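Local coordinates for protein reducing end xylose-releasing exo-oligoxylanase (Paenibacillus barengoltzii G22, PDB 5YXT) that probably hydrolyses xylo-oligosaccharides from the reducing end, releasing xylose, as a glycoside hydrolase family 8 enzyme of xylan degradation, at residues P124-E129 against F185-E190; A223-L228 against F276-W281; A239-Y244 against S260-V265. All coordinates share one frame; numbering follows the deposited sequence.

Interaction 1: residues P124-E129 against F185-E190; sequences PAPDGE and FVPNCE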
ATOM      1  N   PRO C 124      37.002  17.611  17.882  1.00 25.21           N
ATOM      2  CA  PRO C 124      35.679  18.112  17.484  1.00 24.13           C
ATOM      3  C   PRO C 124      34.762  17.021  16.966  1.00 23.48           C
ATOM      4  O   PRO C 124      35.173  15.868  16.810  1.00 22.81           O
ATOM      5  CB  PRO C 124      36.021  19.105  16.374  1.00 25.01           C
ATOM      6  CG  PRO C 124      37.213  18.449  15.691  1.00 28.36           C
ATOM      7  CD  PRO C 124      37.945  17.620  16.750  1.00 26.01           C
ATOM      8  N   ALA C 125      33.520  17.387  16.693  1.00 24.06           N
ATOM      9  CA  ALA C 125      32.593  16.517  15.978  1.00 25.11           C
ATOM     10  C   ALA C 125      32.138  17.264  14.736  1.00 24.41           C
ATOM     11  O   ALA C 125      31.500  18.325  14.856  1.00 24.90           O
ATOM     12  CB  ALA C 125      31.403  16.132  16.852  1.00 28.14           C
ATOM     13  N   PRO C 126      32.463  16.776  13.538  1.00 20.21           N
ATOM     14  CA  PRO C 126      32.175  17.556  12.328  1.00 21.41           C
ATOM     15  C   PRO C 126      30.706  17.852  12.120  1.00 19.22           C
ATOM     16  O   PRO C 126      30.391  18.845  11.461  1.00 18.69           O
ATOM     17  CB  PRO C 126      32.733  16.669  11.205  1.00 18.31           C
ATOM     18  CG  PRO C 126      33.831  15.910  11.867  1.00 22.19           C
ATOM     19  CD  PRO C 126      33.348  15.635  13.260  1.00 22.42           C
ATOM     20  N   ASP C 127      29.794  17.037  12.653  1.00 20.18           N
ATOM     21  CA  ASP C 127      28.382  17.345  12.452  1.00 22.00           C
ATOM     22  C   ASP C 127      27.981  18.602  13.212  1.00 24.59           C
ATOM     23  O   ASP C 127      27.125  19.361  12.743  1.00 20.50           O
ATOM     24  CB  ASP C 127      27.500  16.161  12.846  1.00 25.22           C
ATOM     25  CG  ASP C 127      27.812  15.615  14.228  1.00 29.08           C
ATOM     26  OD1 ASP C 127      28.952  15.739  14.713  1.00 28.16           O
ATOM     27  OD2 ASP C 127      26.894  15.029  14.822  1.00 34.00           O
ATOM     28  N   GLY C 128      28.612  18.861  14.358  1.00 22.88           N
ATOM     29  CA  GLY C 128      28.382  20.127  15.036  1.00 22.53           C
ATOM     30  C   GLY C 128      28.910  21.307  14.245  1.00 19.24           C
ATOM     31  O   GLY C 128      28.239  22.329  14.124  1.00 19.02           O
ATOM     32  N   GLU C 129      30.117  21.181  13.689  1.00 19.30           N
ATOM     33  CA  GLU C 129      30.696  22.289  12.928  1.00 20.83           C
ATOM     34  C   GLU C 129      29.820  22.693  11.746  1.00 16.57           C
ATOM     35  O   GLU C 129      29.625  23.881  11.491  1.00 17.62           O
ATOM     36  CB  GLU C 129      32.083  21.906  12.433  1.00 22.46           C
ATOM     37  CG  GLU C 129      33.192  22.481  13.268  1.00 29.58           C
ATOM     38  CD  GLU C 129      33.423  21.728  14.568  1.00 28.26           C
ATOM     39  OE1 GLU C 129      34.365  22.092  15.305  1.00 28.90           O
ATOM     40  OE2 GLU C 129      32.684  20.767  14.845  1.00 27.90           O
ATOM     41  N   PHE C 185      34.405  11.294   9.754  1.00 16.29           N
ATOM     42  CA  PHE C 185      33.861  11.121  11.098  1.00 18.34           C
ATOM     43  C   PHE C 185      34.532  12.063  12.097  1.00 19.85           C
ATOM     44  O   PHE C 185      33.859  12.707  12.911  1.00 19.06           O
ATOM     45  CB  PHE C 185      34.011   9.678  11.551  1.00 21.76           C
ATOM     46  CG  PHE C 185      33.751   9.505  13.007  1.00 22.17           C
ATOM     47  CD1 PHE C 185      32.493   9.784  13.528  1.00 21.35           C
ATOM     48  CD2 PHE C 185      34.765   9.114  13.862  1.00 22.97           C
ATOM     49  CE1 PHE C 185      32.251   9.653  14.881  1.00 26.88           C
ATOM     50  CE2 PHE C 185      34.524   8.978  15.225  1.00 23.86           C
ATOM     51  CZ  PHE C 185      33.276   9.246  15.730  1.00 25.09           C
ATOM     52  N   VAL C 186      35.860  12.114  12.084  1.00 21.00           N
ATOM     53  CA  VAL C 186      36.630  13.158  12.767  1.00 20.38           C
ATOM     54  C   VAL C 186      37.798  13.541  11.872  1.00 19.91           C
ATOM     55  O   VAL C 186      38.160  12.793  10.953  1.00 21.52           O
ATOM     56  CB  VAL C 186      37.148  12.701  14.150  1.00 21.57           C
ATOM     57  CG1 VAL C 186      35.998  12.307  15.077  1.00 23.76           C
ATOM     58  CG2 VAL C 186      38.143  11.572  14.001  1.00 21.49           C
ATOM     59  N   PRO C 187      38.399  14.716  12.107  1.00 18.74           N
ATOM     60  CA  PRO C 187      39.498  15.152  11.233  1.00 22.05           C
ATOM     61  C   PRO C 187      40.579  14.108  11.052  1.00 21.70           C
ATOM     62  O   PRO C 187      41.118  13.971   9.954  1.00 21.62           O
ATOM     63  CB  PRO C 187      40.037  16.398  11.954  1.00 21.47           C
ATOM     64  CG  PRO C 187      38.862  16.959  12.625  1.00 19.39           C
ATOM     65  CD  PRO C 187      38.012  15.781  13.054  1.00 22.63           C
ATOM     66  N   ASN C 188      40.875  13.331  12.088  1.00 20.67           N
ATOM     67  CA  ASN C 188      42.018  12.433  12.054  1.00 27.66           C
ATOM     68  C   ASN C 188      41.665  11.023  11.603  1.00 27.28           C
ATOM     69  O   ASN C 188      42.492  10.117  11.753  1.00 30.60           O
ATOM     70  CB  ASN C 188      42.679  12.388  13.432  1.00 24.45           C
ATOM     71  CG  ASN C 188      43.519  13.607  13.697  1.00 26.23           C
ATOM     72  OD1 ASN C 188      43.016  14.628  14.155  1.00 32.95           O
ATOM     73  ND2 ASN C 188      44.812  13.510  13.408  1.00 24.16           N
ATOM     74  N   CYS C 189      40.477  10.811  11.045  1.00 26.75           N
ATOM     75  CA  CYS C 189      40.093   9.480  10.608  1.00 22.80           C
ATOM     76  C   CYS C 189      39.614   9.511   9.164  1.00 25.97           C
ATOM     77  O   CYS C 189      38.895  10.429   8.750  1.00 27.01           O
ATOM     78  CB  CYS C 189      39.018   8.891  11.528  1.00 26.34           C
ATOM     79  SG  CYS C 189      39.688   8.288  13.121  1.00 35.44           S
ATOM     80  N   GLU C 190      39.995   8.477   8.423  1.00 21.79           N
ATOM     81  CA  GLU C 190      39.632   8.304   7.017  1.00 21.56           C
ATOM     82  C   GLU C 190      38.455   7.352   6.863  1.00 22.35           C
ATOM     83  O   GLU C 190      38.512   6.371   6.116  1.00 20.95           O
ATOM     84  CB  GLU C 190      40.837   7.816   6.225  1.00 24.89           C
ATOM     85  CG  GLU C 190      42.004   8.777   6.235  1.00 23.98           C
ATOM     86  CD  GLU C 190      42.021   9.683   5.022  1.00 33.53           C
ATOM     87  OE1 GLU C 190      40.944  10.182   4.607  1.00 28.96           O
ATOM     88  OE2 GLU C 190      43.125   9.886   4.471  1.00 42.80           O
TER
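The backbone carbonyl of F185 presses against the ring of P126: its oxygen O lies 3.0 Å from P126 CD and also meets CG, a close approach of ring methylenes to a carbonyl oxygen. The F185 ring itself meets the rings of Y242 and F191. V186 follows, its CA 4.0 Å from P126 CG. With CG1 anti to its own carbonyl carbon (chi1 -59°), the valine sends this methyl 3.5 Å above the plane of the F185 ring, offset toward the rim, while the same CG1 stands 4.0 Å from P124 O. The partner is the start of helix 126-143, one of the many helices of a chain whose family fold is the (alpha/alpha)6 barrel. A125 takes the N-cap position, and P126 fills the first helical turn, where its missing backbone N-H costs no helical bond. P187 closes the apolar patch: its CG meets P124 CG at 3.8 Å, its CD is equally close to that atom, and P126 CG lies slightly farther off, 4.3 Å from P187 CD. From V186 to C189 the chain makes a type I beta turn, held by C189 N donating to V186 O at 3.1 Å. C189, which closes the turn, is the residue seen in an interchain disulfide of this protein; beyond it E190 OE1 accepts hydrogen bonds from Y245 and N177.

Interaction 2: residues A223-L228 against F276-W281; sequences ASRQYL and FAADPW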
ATOM      1  N   ALA C 223      29.009  14.802  -4.297  1.00 16.93           N
ATOM      2  CA  ALA C 223      29.680  13.610  -3.779  1.00 17.52           C
ATOM      3  C   ALA C 223      28.899  12.974  -2.635  1.00 15.04           C
ATOM      4  O   ALA C 223      28.837  11.749  -2.526  1.00 14.96           O
ATOM      5  CB  ALA C 223      31.101  13.942  -3.309  1.00 15.18           C
ATOM      6  N   SER C 224      28.343  13.790  -1.741  1.00 13.65           N
ATOM      7  CA  SER C 224      27.605  13.234  -0.622  1.00 14.46           C
ATOM      8  C   SER C 224      26.295  12.601  -1.077  1.00 15.90           C
ATOM      9  O   SER C 224      25.861  11.597  -0.501  1.00 15.59           O
ATOM     10  CB  SER C 224      27.339  14.325   0.427  1.00 14.16           C
ATOM     11  OG  SER C 224      28.441  14.449   1.313  1.00 16.19           O
ATOM     12  N   ARG C 225      25.637  13.177  -2.086  1.00 14.90           N
ATOM     13  CA  ARG C 225      24.415  12.559  -2.587  1.00 16.78           C
ATOM     14  C   ARG C 225      24.704  11.182  -3.158  1.00 18.64           C
ATOM     15  O   ARG C 225      23.989  10.216  -2.871  1.00 19.27           O
ATOM     16  CB  ARG C 225      23.758  13.449  -3.634  1.00 17.35           C
ATOM     17  CG  ARG C 225      23.002  14.569  -3.013  1.00 17.50           C
ATOM     18  CD  ARG C 225      22.194  15.353  -4.025  1.00 20.97           C
ATOM     19  NE  ARG C 225      21.647  16.513  -3.350  1.00 16.69           N
ATOM     20  CZ  ARG C 225      21.971  17.765  -3.640  1.00 19.36           C
ATOM     21  NH1 ARG C 225      22.820  18.027  -4.632  1.00 22.47           N
ATOM     22  NH2 ARG C 225      21.424  18.752  -2.951  1.00 19.17           N
ATOM     23  N   GLN C 226      25.768  11.072  -3.955  1.00 16.79           N
ATOM     24  CA  GLN C 226      26.144   9.774  -4.509  1.00 19.43           C
ATOM     25  C   GLN C 226      26.570   8.809  -3.412  1.00 20.05           C
ATOM     26  O   GLN C 226      26.287   7.605  -3.486  1.00 17.26           O
ATOM     27  CB  GLN C 226      27.286   9.929  -5.509  1.00 23.21           C
ATOM     28  CG  GLN C 226      27.009  10.796  -6.702  1.00 26.80           C
ATOM     29  CD  GLN C 226      28.250  10.953  -7.553  1.00 33.93           C
ATOM     30  OE1 GLN C 226      29.375  10.837  -7.052  1.00 39.43           O
ATOM     31  NE2 GLN C 226      28.062  11.206  -8.845  1.00 38.09           N
ATOM     32  N   TYR C 227      27.276   9.318  -2.396  1.00 15.61           N
ATOM     33  CA  TYR C 227      27.783   8.443  -1.345  1.00 14.75           C
ATOM     34  C   TYR C 227      26.644   7.756  -0.605  1.00 16.15           C
ATOM     35  O   TYR C 227      26.737   6.573  -0.266  1.00 16.74           O
ATOM     36  CB  TYR C 227      28.653   9.237  -0.368  1.00 17.74           C
ATOM     37  CG  TYR C 227      29.024   8.411   0.844  1.00 16.74           C
ATOM     38  CD1 TYR C 227      30.004   7.435   0.750  1.00 15.85           C
ATOM     39  CD2 TYR C 227      28.374   8.583   2.061  1.00 13.29           C
ATOM     40  CE1 TYR C 227      30.338   6.666   1.818  1.00 17.68           C
ATOM     41  CE2 TYR C 227      28.710   7.805   3.160  1.00 16.07           C
ATOM     42  CZ  TYR C 227      29.697   6.848   3.020  1.00 17.86           C
ATOM     43  OH  TYR C 227      30.058   6.059   4.076  1.00 17.87           O
ATOM     44  N   LEU C 228      25.550   8.473  -0.363  1.00 16.37           N
ATOM     45  CA  LEU C 228      24.450   7.862   0.366  1.00 15.34           C
ATOM     46  C   LEU C 228      23.857   6.672  -0.379  1.00 18.48           C
ATOM     47  O   LEU C 228      23.284   5.785   0.270  1.00 16.53           O
ATOM     48  CB  LEU C 228      23.382   8.911   0.670  1.00 15.63           C
ATOM     49  CG  LEU C 228      23.841   9.987   1.657  1.00 15.93           C
ATOM     50  CD1 LEU C 228      22.762  11.052   1.816  1.00 18.84           C
ATOM     51  CD2 LEU C 228      24.190   9.351   3.010  1.00 17.14           C
ATOM     52  N   PHE C 276      15.994  21.014  -2.328  1.00 16.08           N
ATOM     53  CA  PHE C 276      16.684  21.018  -3.610  1.00 14.71           C
ATOM     54  C   PHE C 276      16.121  20.051  -4.632  1.00 16.49           C
ATOM     55  O   PHE C 276      16.383  20.245  -5.822  1.00 15.81           O
ATOM     56  CB  PHE C 276      18.184  20.741  -3.407  1.00 15.21           C
ATOM     57  CG  PHE C 276      18.903  21.903  -2.796  1.00 15.69           C
ATOM     58  CD1 PHE C 276      19.294  22.980  -3.583  1.00 19.34           C
ATOM     59  CD2 PHE C 276      19.116  21.961  -1.438  1.00 15.13           C
ATOM     60  CE1 PHE C 276      19.920  24.075  -3.027  1.00 17.10           C
ATOM     61  CE2 PHE C 276      19.750  23.054  -0.870  1.00 15.53           C
ATOM     62  CZ  PHE C 276      20.147  24.107  -1.662  1.00 17.56           C
ATOM     63  N   ALA C 277      15.360  19.039  -4.219  1.00 16.05           N
ATOM     64  CA  ALA C 277      14.708  18.094  -5.128  1.00 19.08           C
ATOM     65  C   ALA C 277      15.675  17.626  -6.215  1.00 20.27           C
ATOM     66  O   ALA C 277      15.347  17.579  -7.402  1.00 19.20           O
ATOM     67  CB  ALA C 277      13.434  18.702  -5.725  1.00 16.05           C
ATOM     68  N   ALA C 278      16.884  17.264  -5.782  1.00 17.45           N
ATOM     69  CA  ALA C 278      18.026  17.083  -6.673  1.00 18.40           C
ATOM     70  C   ALA C 278      18.262  15.644  -7.101  1.00 20.92           C
ATOM     71  O   ALA C 278      18.813  15.415  -8.179  1.00 21.32           O
ATOM     72  CB  ALA C 278      19.307  17.589  -6.005  1.00 19.13           C
ATOM     73  N   ASP C 279      17.902  14.666  -6.280  1.00 21.48           N
ATOM     74  CA  ASP C 279      18.237  13.271  -6.550  1.00 20.40           C
ATOM     75  C   ASP C 279      17.001  12.427  -6.305  1.00 19.47           C
ATOM     76  O   ASP C 279      16.638  12.175  -5.143  1.00 17.97           O
ATOM     77  CB  ASP C 279      19.402  12.806  -5.684  1.00 20.32           C
ATOM     78  CG  ASP C 279      19.823  11.378  -5.983  1.00 23.77           C
ATOM     79  OD1 ASP C 279      19.265  10.755  -6.915  1.00 20.90           O
ATOM     80  OD2 ASP C 279      20.728  10.884  -5.287  1.00 23.12           O
ATOM     81  N   PRO C 280      16.331  11.977  -7.363  1.00 21.71           N
ATOM     82  CA  PRO C 280      15.103  11.179  -7.186  1.00 19.34           C
ATOM     83  C   PRO C 280      15.327   9.875  -6.435  1.00 17.78           C
ATOM     84  O   PRO C 280      14.379   9.337  -5.855  1.00 17.14           O
ATOM     85  CB  PRO C 280      14.637  10.923  -8.627  1.00 24.23           C
ATOM     86  CG  PRO C 280      15.388  11.915  -9.478  1.00 24.17           C
ATOM     87  CD  PRO C 280      16.677  12.186  -8.779  1.00 23.64           C
ATOM     88  N   TRP C 281      16.559   9.369  -6.404  1.00 18.15           N
ATOM     89  CA  TRP C 281      16.859   8.187  -5.607  1.00 18.15           C
ATOM     90  C   TRP C 281      16.458   8.371  -4.153  1.00 17.59           C
ATOM     91  O   TRP C 281      16.062   7.405  -3.496  1.00 16.01           O
ATOM     92  CB  TRP C 281      18.348   7.864  -5.707  1.00 17.86           C
ATOM     93  CG  TRP C 281      18.793   6.786  -4.775  1.00 20.04           C
ATOM     94  CD1 TRP C 281      18.835   5.443  -5.031  1.00 24.32           C
ATOM     95  CD2 TRP C 281      19.274   6.955  -3.438  1.00 19.21           C
ATOM     96  NE1 TRP C 281      19.293   4.767  -3.927  1.00 21.97           N
ATOM     97  CE2 TRP C 281      19.576   5.672  -2.937  1.00 19.73           C
ATOM     98  CE3 TRP C 281      19.462   8.065  -2.611  1.00 20.65           C
ATOM     99  CZ2 TRP C 281      20.073   5.467  -1.649  1.00 20.58           C
ATOM    100  CZ3 TRP C 281      19.958   7.862  -1.324  1.00 20.76           C
ATOM    101  CH2 TRP C 281      20.252   6.568  -0.858  1.00 19.27           C
TER
HETATM  102  O   HOH W   1      21.424  11.479  -2.303  1.00 21.18           O
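A278 sets its methyl squarely over one face of the R225 guanidinium, CB standing 3.5 Å above the plane and over its centre. The R225 chain, extended from CG to NE, passes D279 on its way, with CD against D279 CB, and ends with NH2 3.8 Å from F276 CB. Although D279 lies alongside, its carboxylate stays too far to pair with the guanidinium, D279 OD2 lying 6.0 Å from R225 NE, and the two planes stand 85° apart; the charge of R225 is met instead by salt bridges to D272 and E203. A water bridges the segments, donating to R225 O at 2.9 Å and to D279 OD2 at 3.1 Å. One turn further along the helix, the far end of the W281 indole rests on L228, with CH2 3.3 Å from L228 O and CZ3 4.1 Å from L228 CB. The loop is positioned by D279. Its OD1 takes the W281 N-H (3.1 Å) from above the carboxylate plane, a capping bond at the entry to the next helix, while OD2 also hydrogen-bonds H229, whose ring stacks on W281. The contact thus fits the short connection between helices 263-276 and 281-294 against the side of helix 214-231; F276 also touches helix 199-208, and P280 packs on Y20 of a second subunit.

Interaction 3: residues A239-Y244 against S260-V265; sequences APEYAY and SDAYRV
E241 turns CG anti to its carbonyl carbon (chi1 -76°) and runs extended from there, which carries its carboxylate across to the backbone of D261. There OE2 accepts the D261 N-H at 3.0 Å through its anti lone pair, in a nearly straight bond (162° at the hydrogen). The aliphatic part of the glutamate follows the same line, its CG 3.7 Å from D261 CB. The two carboxylates cross, planes 86° apart, with E241 OE2 4.0 Å from D261 OD1. D261 is also held from within its own segment: R264 NE donates to D261 O at 3.2 Å, in the carbonyl plane, sharing that oxygen with R264 N, and R264 NH2 forms a salt bridge with D261 OD2 at 3.3 Å. R264 itself is held by hydrogen bonds to S195 and Y73, making it a second-shell support for the aspartate. The edge of the Y242 ring comes near OD2. Were E241 replaced by an alanine, the D261 N-H would probably lose its acceptor and a gap would open beside D261 CB, giving this aspartate more freedom to shift. A262 CB packs 3.2 Å from A239 O, a buried carbonyl oxygen with no polar partner in the model, and A239 CB meets V265 CG2 at 4.0 Å. The contact lays the long connection after helix 214-231 along the beginning of helix 263-276, and within that connection Y242 stacks on Y255.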
ATOM      1  N   ALA C 239      21.003   2.868   6.894  1.00 13.79           N
ATOM      2  CA  ALA C 239      22.434   3.129   6.848  1.00 14.38           C
ATOM      3  C   ALA C 239      23.096   2.773   8.177  1.00 13.73           C
ATOM      4  O   ALA C 239      22.456   2.808   9.231  1.00 13.99           O
ATOM      5  CB  ALA C 239      22.720   4.602   6.529  1.00 15.72           C
ATOM      6  N   PRO C 240      24.381   2.422   8.145  1.00 14.55           N
ATOM      7  CA  PRO C 240      25.122   2.209   9.391  1.00 14.27           C
ATOM      8  C   PRO C 240      25.455   3.535  10.059  1.00 15.06           C
ATOM      9  O   PRO C 240      25.493   4.580   9.415  1.00 14.46           O
ATOM     10  CB  PRO C 240      26.392   1.498   8.925  1.00 13.75           C
ATOM     11  CG  PRO C 240      26.611   2.042   7.518  1.00 14.26           C
ATOM     12  CD  PRO C 240      25.218   2.228   6.944  1.00 13.82           C
ATOM     13  N   GLU C 241      25.717   3.478  11.374  1.00 13.80           N
ATOM     14  CA  GLU C 241      26.145   4.679  12.091  1.00 14.50           C
ATOM     15  C   GLU C 241      27.482   5.194  11.566  1.00 17.39           C
ATOM     16  O   GLU C 241      27.627   6.389  11.282  1.00 16.82           O
ATOM     17  CB  GLU C 241      26.223   4.399  13.595  1.00 19.56           C
ATOM     18  CG  GLU C 241      24.868   4.357  14.282  1.00 14.75           C
ATOM     19  CD  GLU C 241      24.976   4.242  15.792  1.00 22.01           C
ATOM     20  OE1 GLU C 241      25.486   3.200  16.280  1.00 24.98           O
ATOM     21  OE2 GLU C 241      24.544   5.189  16.495  1.00 22.83           O
ATOM     22  N   TYR C 242      28.483   4.314  11.454  1.00 16.66           N
ATOM     23  CA  TYR C 242      29.762   4.646  10.831  1.00 15.59           C
ATOM     24  C   TYR C 242      29.986   3.777   9.598  1.00 16.22           C
ATOM     25  O   TYR C 242      29.600   2.608   9.569  1.00 13.75           O
ATOM     26  CB  TYR C 242      30.970   4.411  11.770  1.00 17.46           C
ATOM     27  CG  TYR C 242      31.028   5.192  13.058  1.00 17.52           C
ATOM     28  CD1 TYR C 242      30.137   6.232  13.332  1.00 19.91           C
ATOM     29  CD2 TYR C 242      31.995   4.876  14.015  1.00 22.92           C
ATOM     30  CE1 TYR C 242      30.205   6.932  14.523  1.00 21.58           C
ATOM     31  CE2 TYR C 242      32.076   5.567  15.198  1.00 23.42           C
ATOM     32  CZ  TYR C 242      31.180   6.589  15.454  1.00 25.80           C
ATOM     33  OH  TYR C 242      31.286   7.259  16.658  1.00 26.56           O
ATOM     34  N   ALA C 243      30.669   4.336   8.598  1.00 14.91           N
ATOM     35  CA  ALA C 243      30.937   3.591   7.375  1.00 16.18           C
ATOM     36  C   ALA C 243      32.247   4.058   6.761  1.00 14.81           C
ATOM     37  O   ALA C 243      32.698   5.183   6.984  1.00 15.02           O
ATOM     38  CB  ALA C 243      29.811   3.762   6.350  1.00 16.08           C
ATOM     39  N   TYR C 244      32.827   3.184   5.947  1.00 16.43           N
ATOM     40  CA  TYR C 244      33.989   3.533   5.152  1.00 16.89           C
ATOM     41  C   TYR C 244      33.565   4.331   3.923  1.00 17.44           C
ATOM     42  O   TYR C 244      32.377   4.493   3.625  1.00 17.86           O
ATOM     43  CB  TYR C 244      34.756   2.272   4.738  1.00 20.34           C
ATOM     44  CG  TYR C 244      35.231   1.449   5.915  1.00 18.38           C
ATOM     45  CD1 TYR C 244      36.403   1.784   6.589  1.00 22.41           C
ATOM     46  CD2 TYR C 244      34.513   0.348   6.356  1.00 20.89           C
ATOM     47  CE1 TYR C 244      36.845   1.039   7.670  1.00 24.74           C
ATOM     48  CE2 TYR C 244      34.945  -0.409   7.432  1.00 23.01           C
ATOM     49  CZ  TYR C 244      36.109  -0.057   8.088  1.00 27.59           C
ATOM     50  OH  TYR C 244      36.545  -0.798   9.160  1.00 29.74           O
ATOM     51  N   SER C 260      21.172   5.023  16.906  1.00 15.09           N
ATOM     52  CA  SER C 260      20.868   6.441  17.124  1.00 17.16           C
ATOM     53  C   SER C 260      21.370   7.414  16.047  1.00 17.17           C
ATOM     54  O   SER C 260      20.597   8.223  15.523  1.00 15.69           O
ATOM     55  CB  SER C 260      21.428   6.847  18.493  1.00 19.28           C
ATOM     56  OG  SER C 260      21.089   5.877  19.494  1.00 17.95           O
ATOM     57  N   ASP C 261      22.668   7.392  15.740  1.00 17.29           N
ATOM     58  CA  ASP C 261      23.217   8.325  14.747  1.00 19.18           C
ATOM     59  C   ASP C 261      22.499   8.198  13.410  1.00 18.42           C
ATOM     60  O   ASP C 261      22.122   9.199  12.793  1.00 17.24           O
ATOM     61  CB  ASP C 261      24.711   8.064  14.552  1.00 21.70           C
ATOM     62  CG  ASP C 261      25.587   8.931  15.439  1.00 28.87           C
ATOM     63  OD1 ASP C 261      25.222   9.172  16.609  1.00 29.44           O
ATOM     64  OD2 ASP C 261      26.664   9.364  14.960  1.00 31.31           O
ATOM     65  N   ALA C 262      22.294   6.962  12.954  1.00 15.12           N
ATOM     66  CA  ALA C 262      21.823   6.723  11.603  1.00 13.90           C
ATOM     67  C   ALA C 262      20.380   7.142  11.401  1.00 14.23           C
ATOM     68  O   ALA C 262      19.956   7.282  10.254  1.00 14.00           O
ATOM     69  CB  ALA C 262      21.969   5.240  11.253  1.00 15.14           C
ATOM     70  N   TYR C 263      19.609   7.312  12.479  1.00 14.42           N
ATOM     71  CA  TYR C 263      18.228   7.749  12.315  1.00 12.85           C
ATOM     72  C   TYR C 263      18.160   9.031  11.502  1.00 13.00           C
ATOM     73  O   TYR C 263      17.195   9.256  10.765  1.00 12.65           O
ATOM     74  CB  TYR C 263      17.564   7.982  13.668  1.00 15.40           C
ATOM     75  CG  TYR C 263      17.554   6.794  14.617  1.00 15.70           C
ATOM     76  CD1 TYR C 263      17.830   5.502  14.172  1.00 14.36           C
ATOM     77  CD2 TYR C 263      17.238   6.976  15.960  1.00 13.92           C
ATOM     78  CE1 TYR C 263      17.828   4.428  15.061  1.00 13.87           C
ATOM     79  CE2 TYR C 263      17.226   5.917  16.837  1.00 14.57           C
ATOM     80  CZ  TYR C 263      17.520   4.647  16.384  1.00 15.55           C
ATOM     81  OH  TYR C 263      17.503   3.595  17.265  1.00 15.24           O
ATOM     82  N   ARG C 264      19.188   9.865  11.598  1.00 13.76           N
ATOM     83  CA  ARG C 264      19.119  11.163  10.952  1.00 14.20           C
ATOM     84  C   ARG C 264      19.199  11.071   9.434  1.00 14.08           C
ATOM     85  O   ARG C 264      18.802  12.022   8.759  1.00 14.85           O
ATOM     86  CB  ARG C 264      20.219  12.070  11.500  1.00 16.35           C
ATOM     87  CG  ARG C 264      19.992  12.436  12.965  1.00 16.44           C
ATOM     88  CD  ARG C 264      21.200  13.159  13.524  1.00 24.26           C
ATOM     89  NE  ARG C 264      22.406  12.332  13.471  1.00 22.66           N
ATOM     90  CZ  ARG C 264      23.479  12.534  14.227  1.00 25.65           C
ATOM     91  NH1 ARG C 264      23.499  13.534  15.100  1.00 30.30           N
ATOM     92  NH2 ARG C 264      24.531  11.737  14.110  1.00 27.15           N
ATOM     93  N   VAL C 265      19.653   9.943   8.881  1.00 12.64           N
ATOM     94  CA  VAL C 265      19.800   9.849   7.430  1.00 13.42           C
ATOM     95  C   VAL C 265      18.459  10.096   6.746  1.00 13.96           C
ATOM     96  O   VAL C 265      18.355  10.915   5.825  1.00 14.67           O
ATOM     97  CB  VAL C 265      20.397   8.488   7.035  1.00 15.37           C
ATOM     98  CG1 VAL C 265      20.232   8.269   5.544  1.00 14.88           C
ATOM     99  CG2 VAL C 265      21.879   8.410   7.442  1.00 11.38           C
TER

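How the interactions relate
Interaction 3 stands between the other two. Its centre is about 14 Å from that of interaction 1, and the two touch: F185 CZ lies 3.0 Å from Y242 OH, and D127 and R264 form a long, weak ion pair. Interaction 2 encloses it in sequence, since 239-265 falls within the loop that 223-228 and 276-281 close; their centres are about 16 Å apart, linked by a probable hydrogen bond from Y227 OH to Y244 O (2.8 Å). Interactions 1 and 2 stay about 9 Å apart at their nearest atoms. R264 also salt-bridges D261 and pairs weakly with E69, while D193 lies close to D261, consistent with the acidic cleft of family 8 glycosidases.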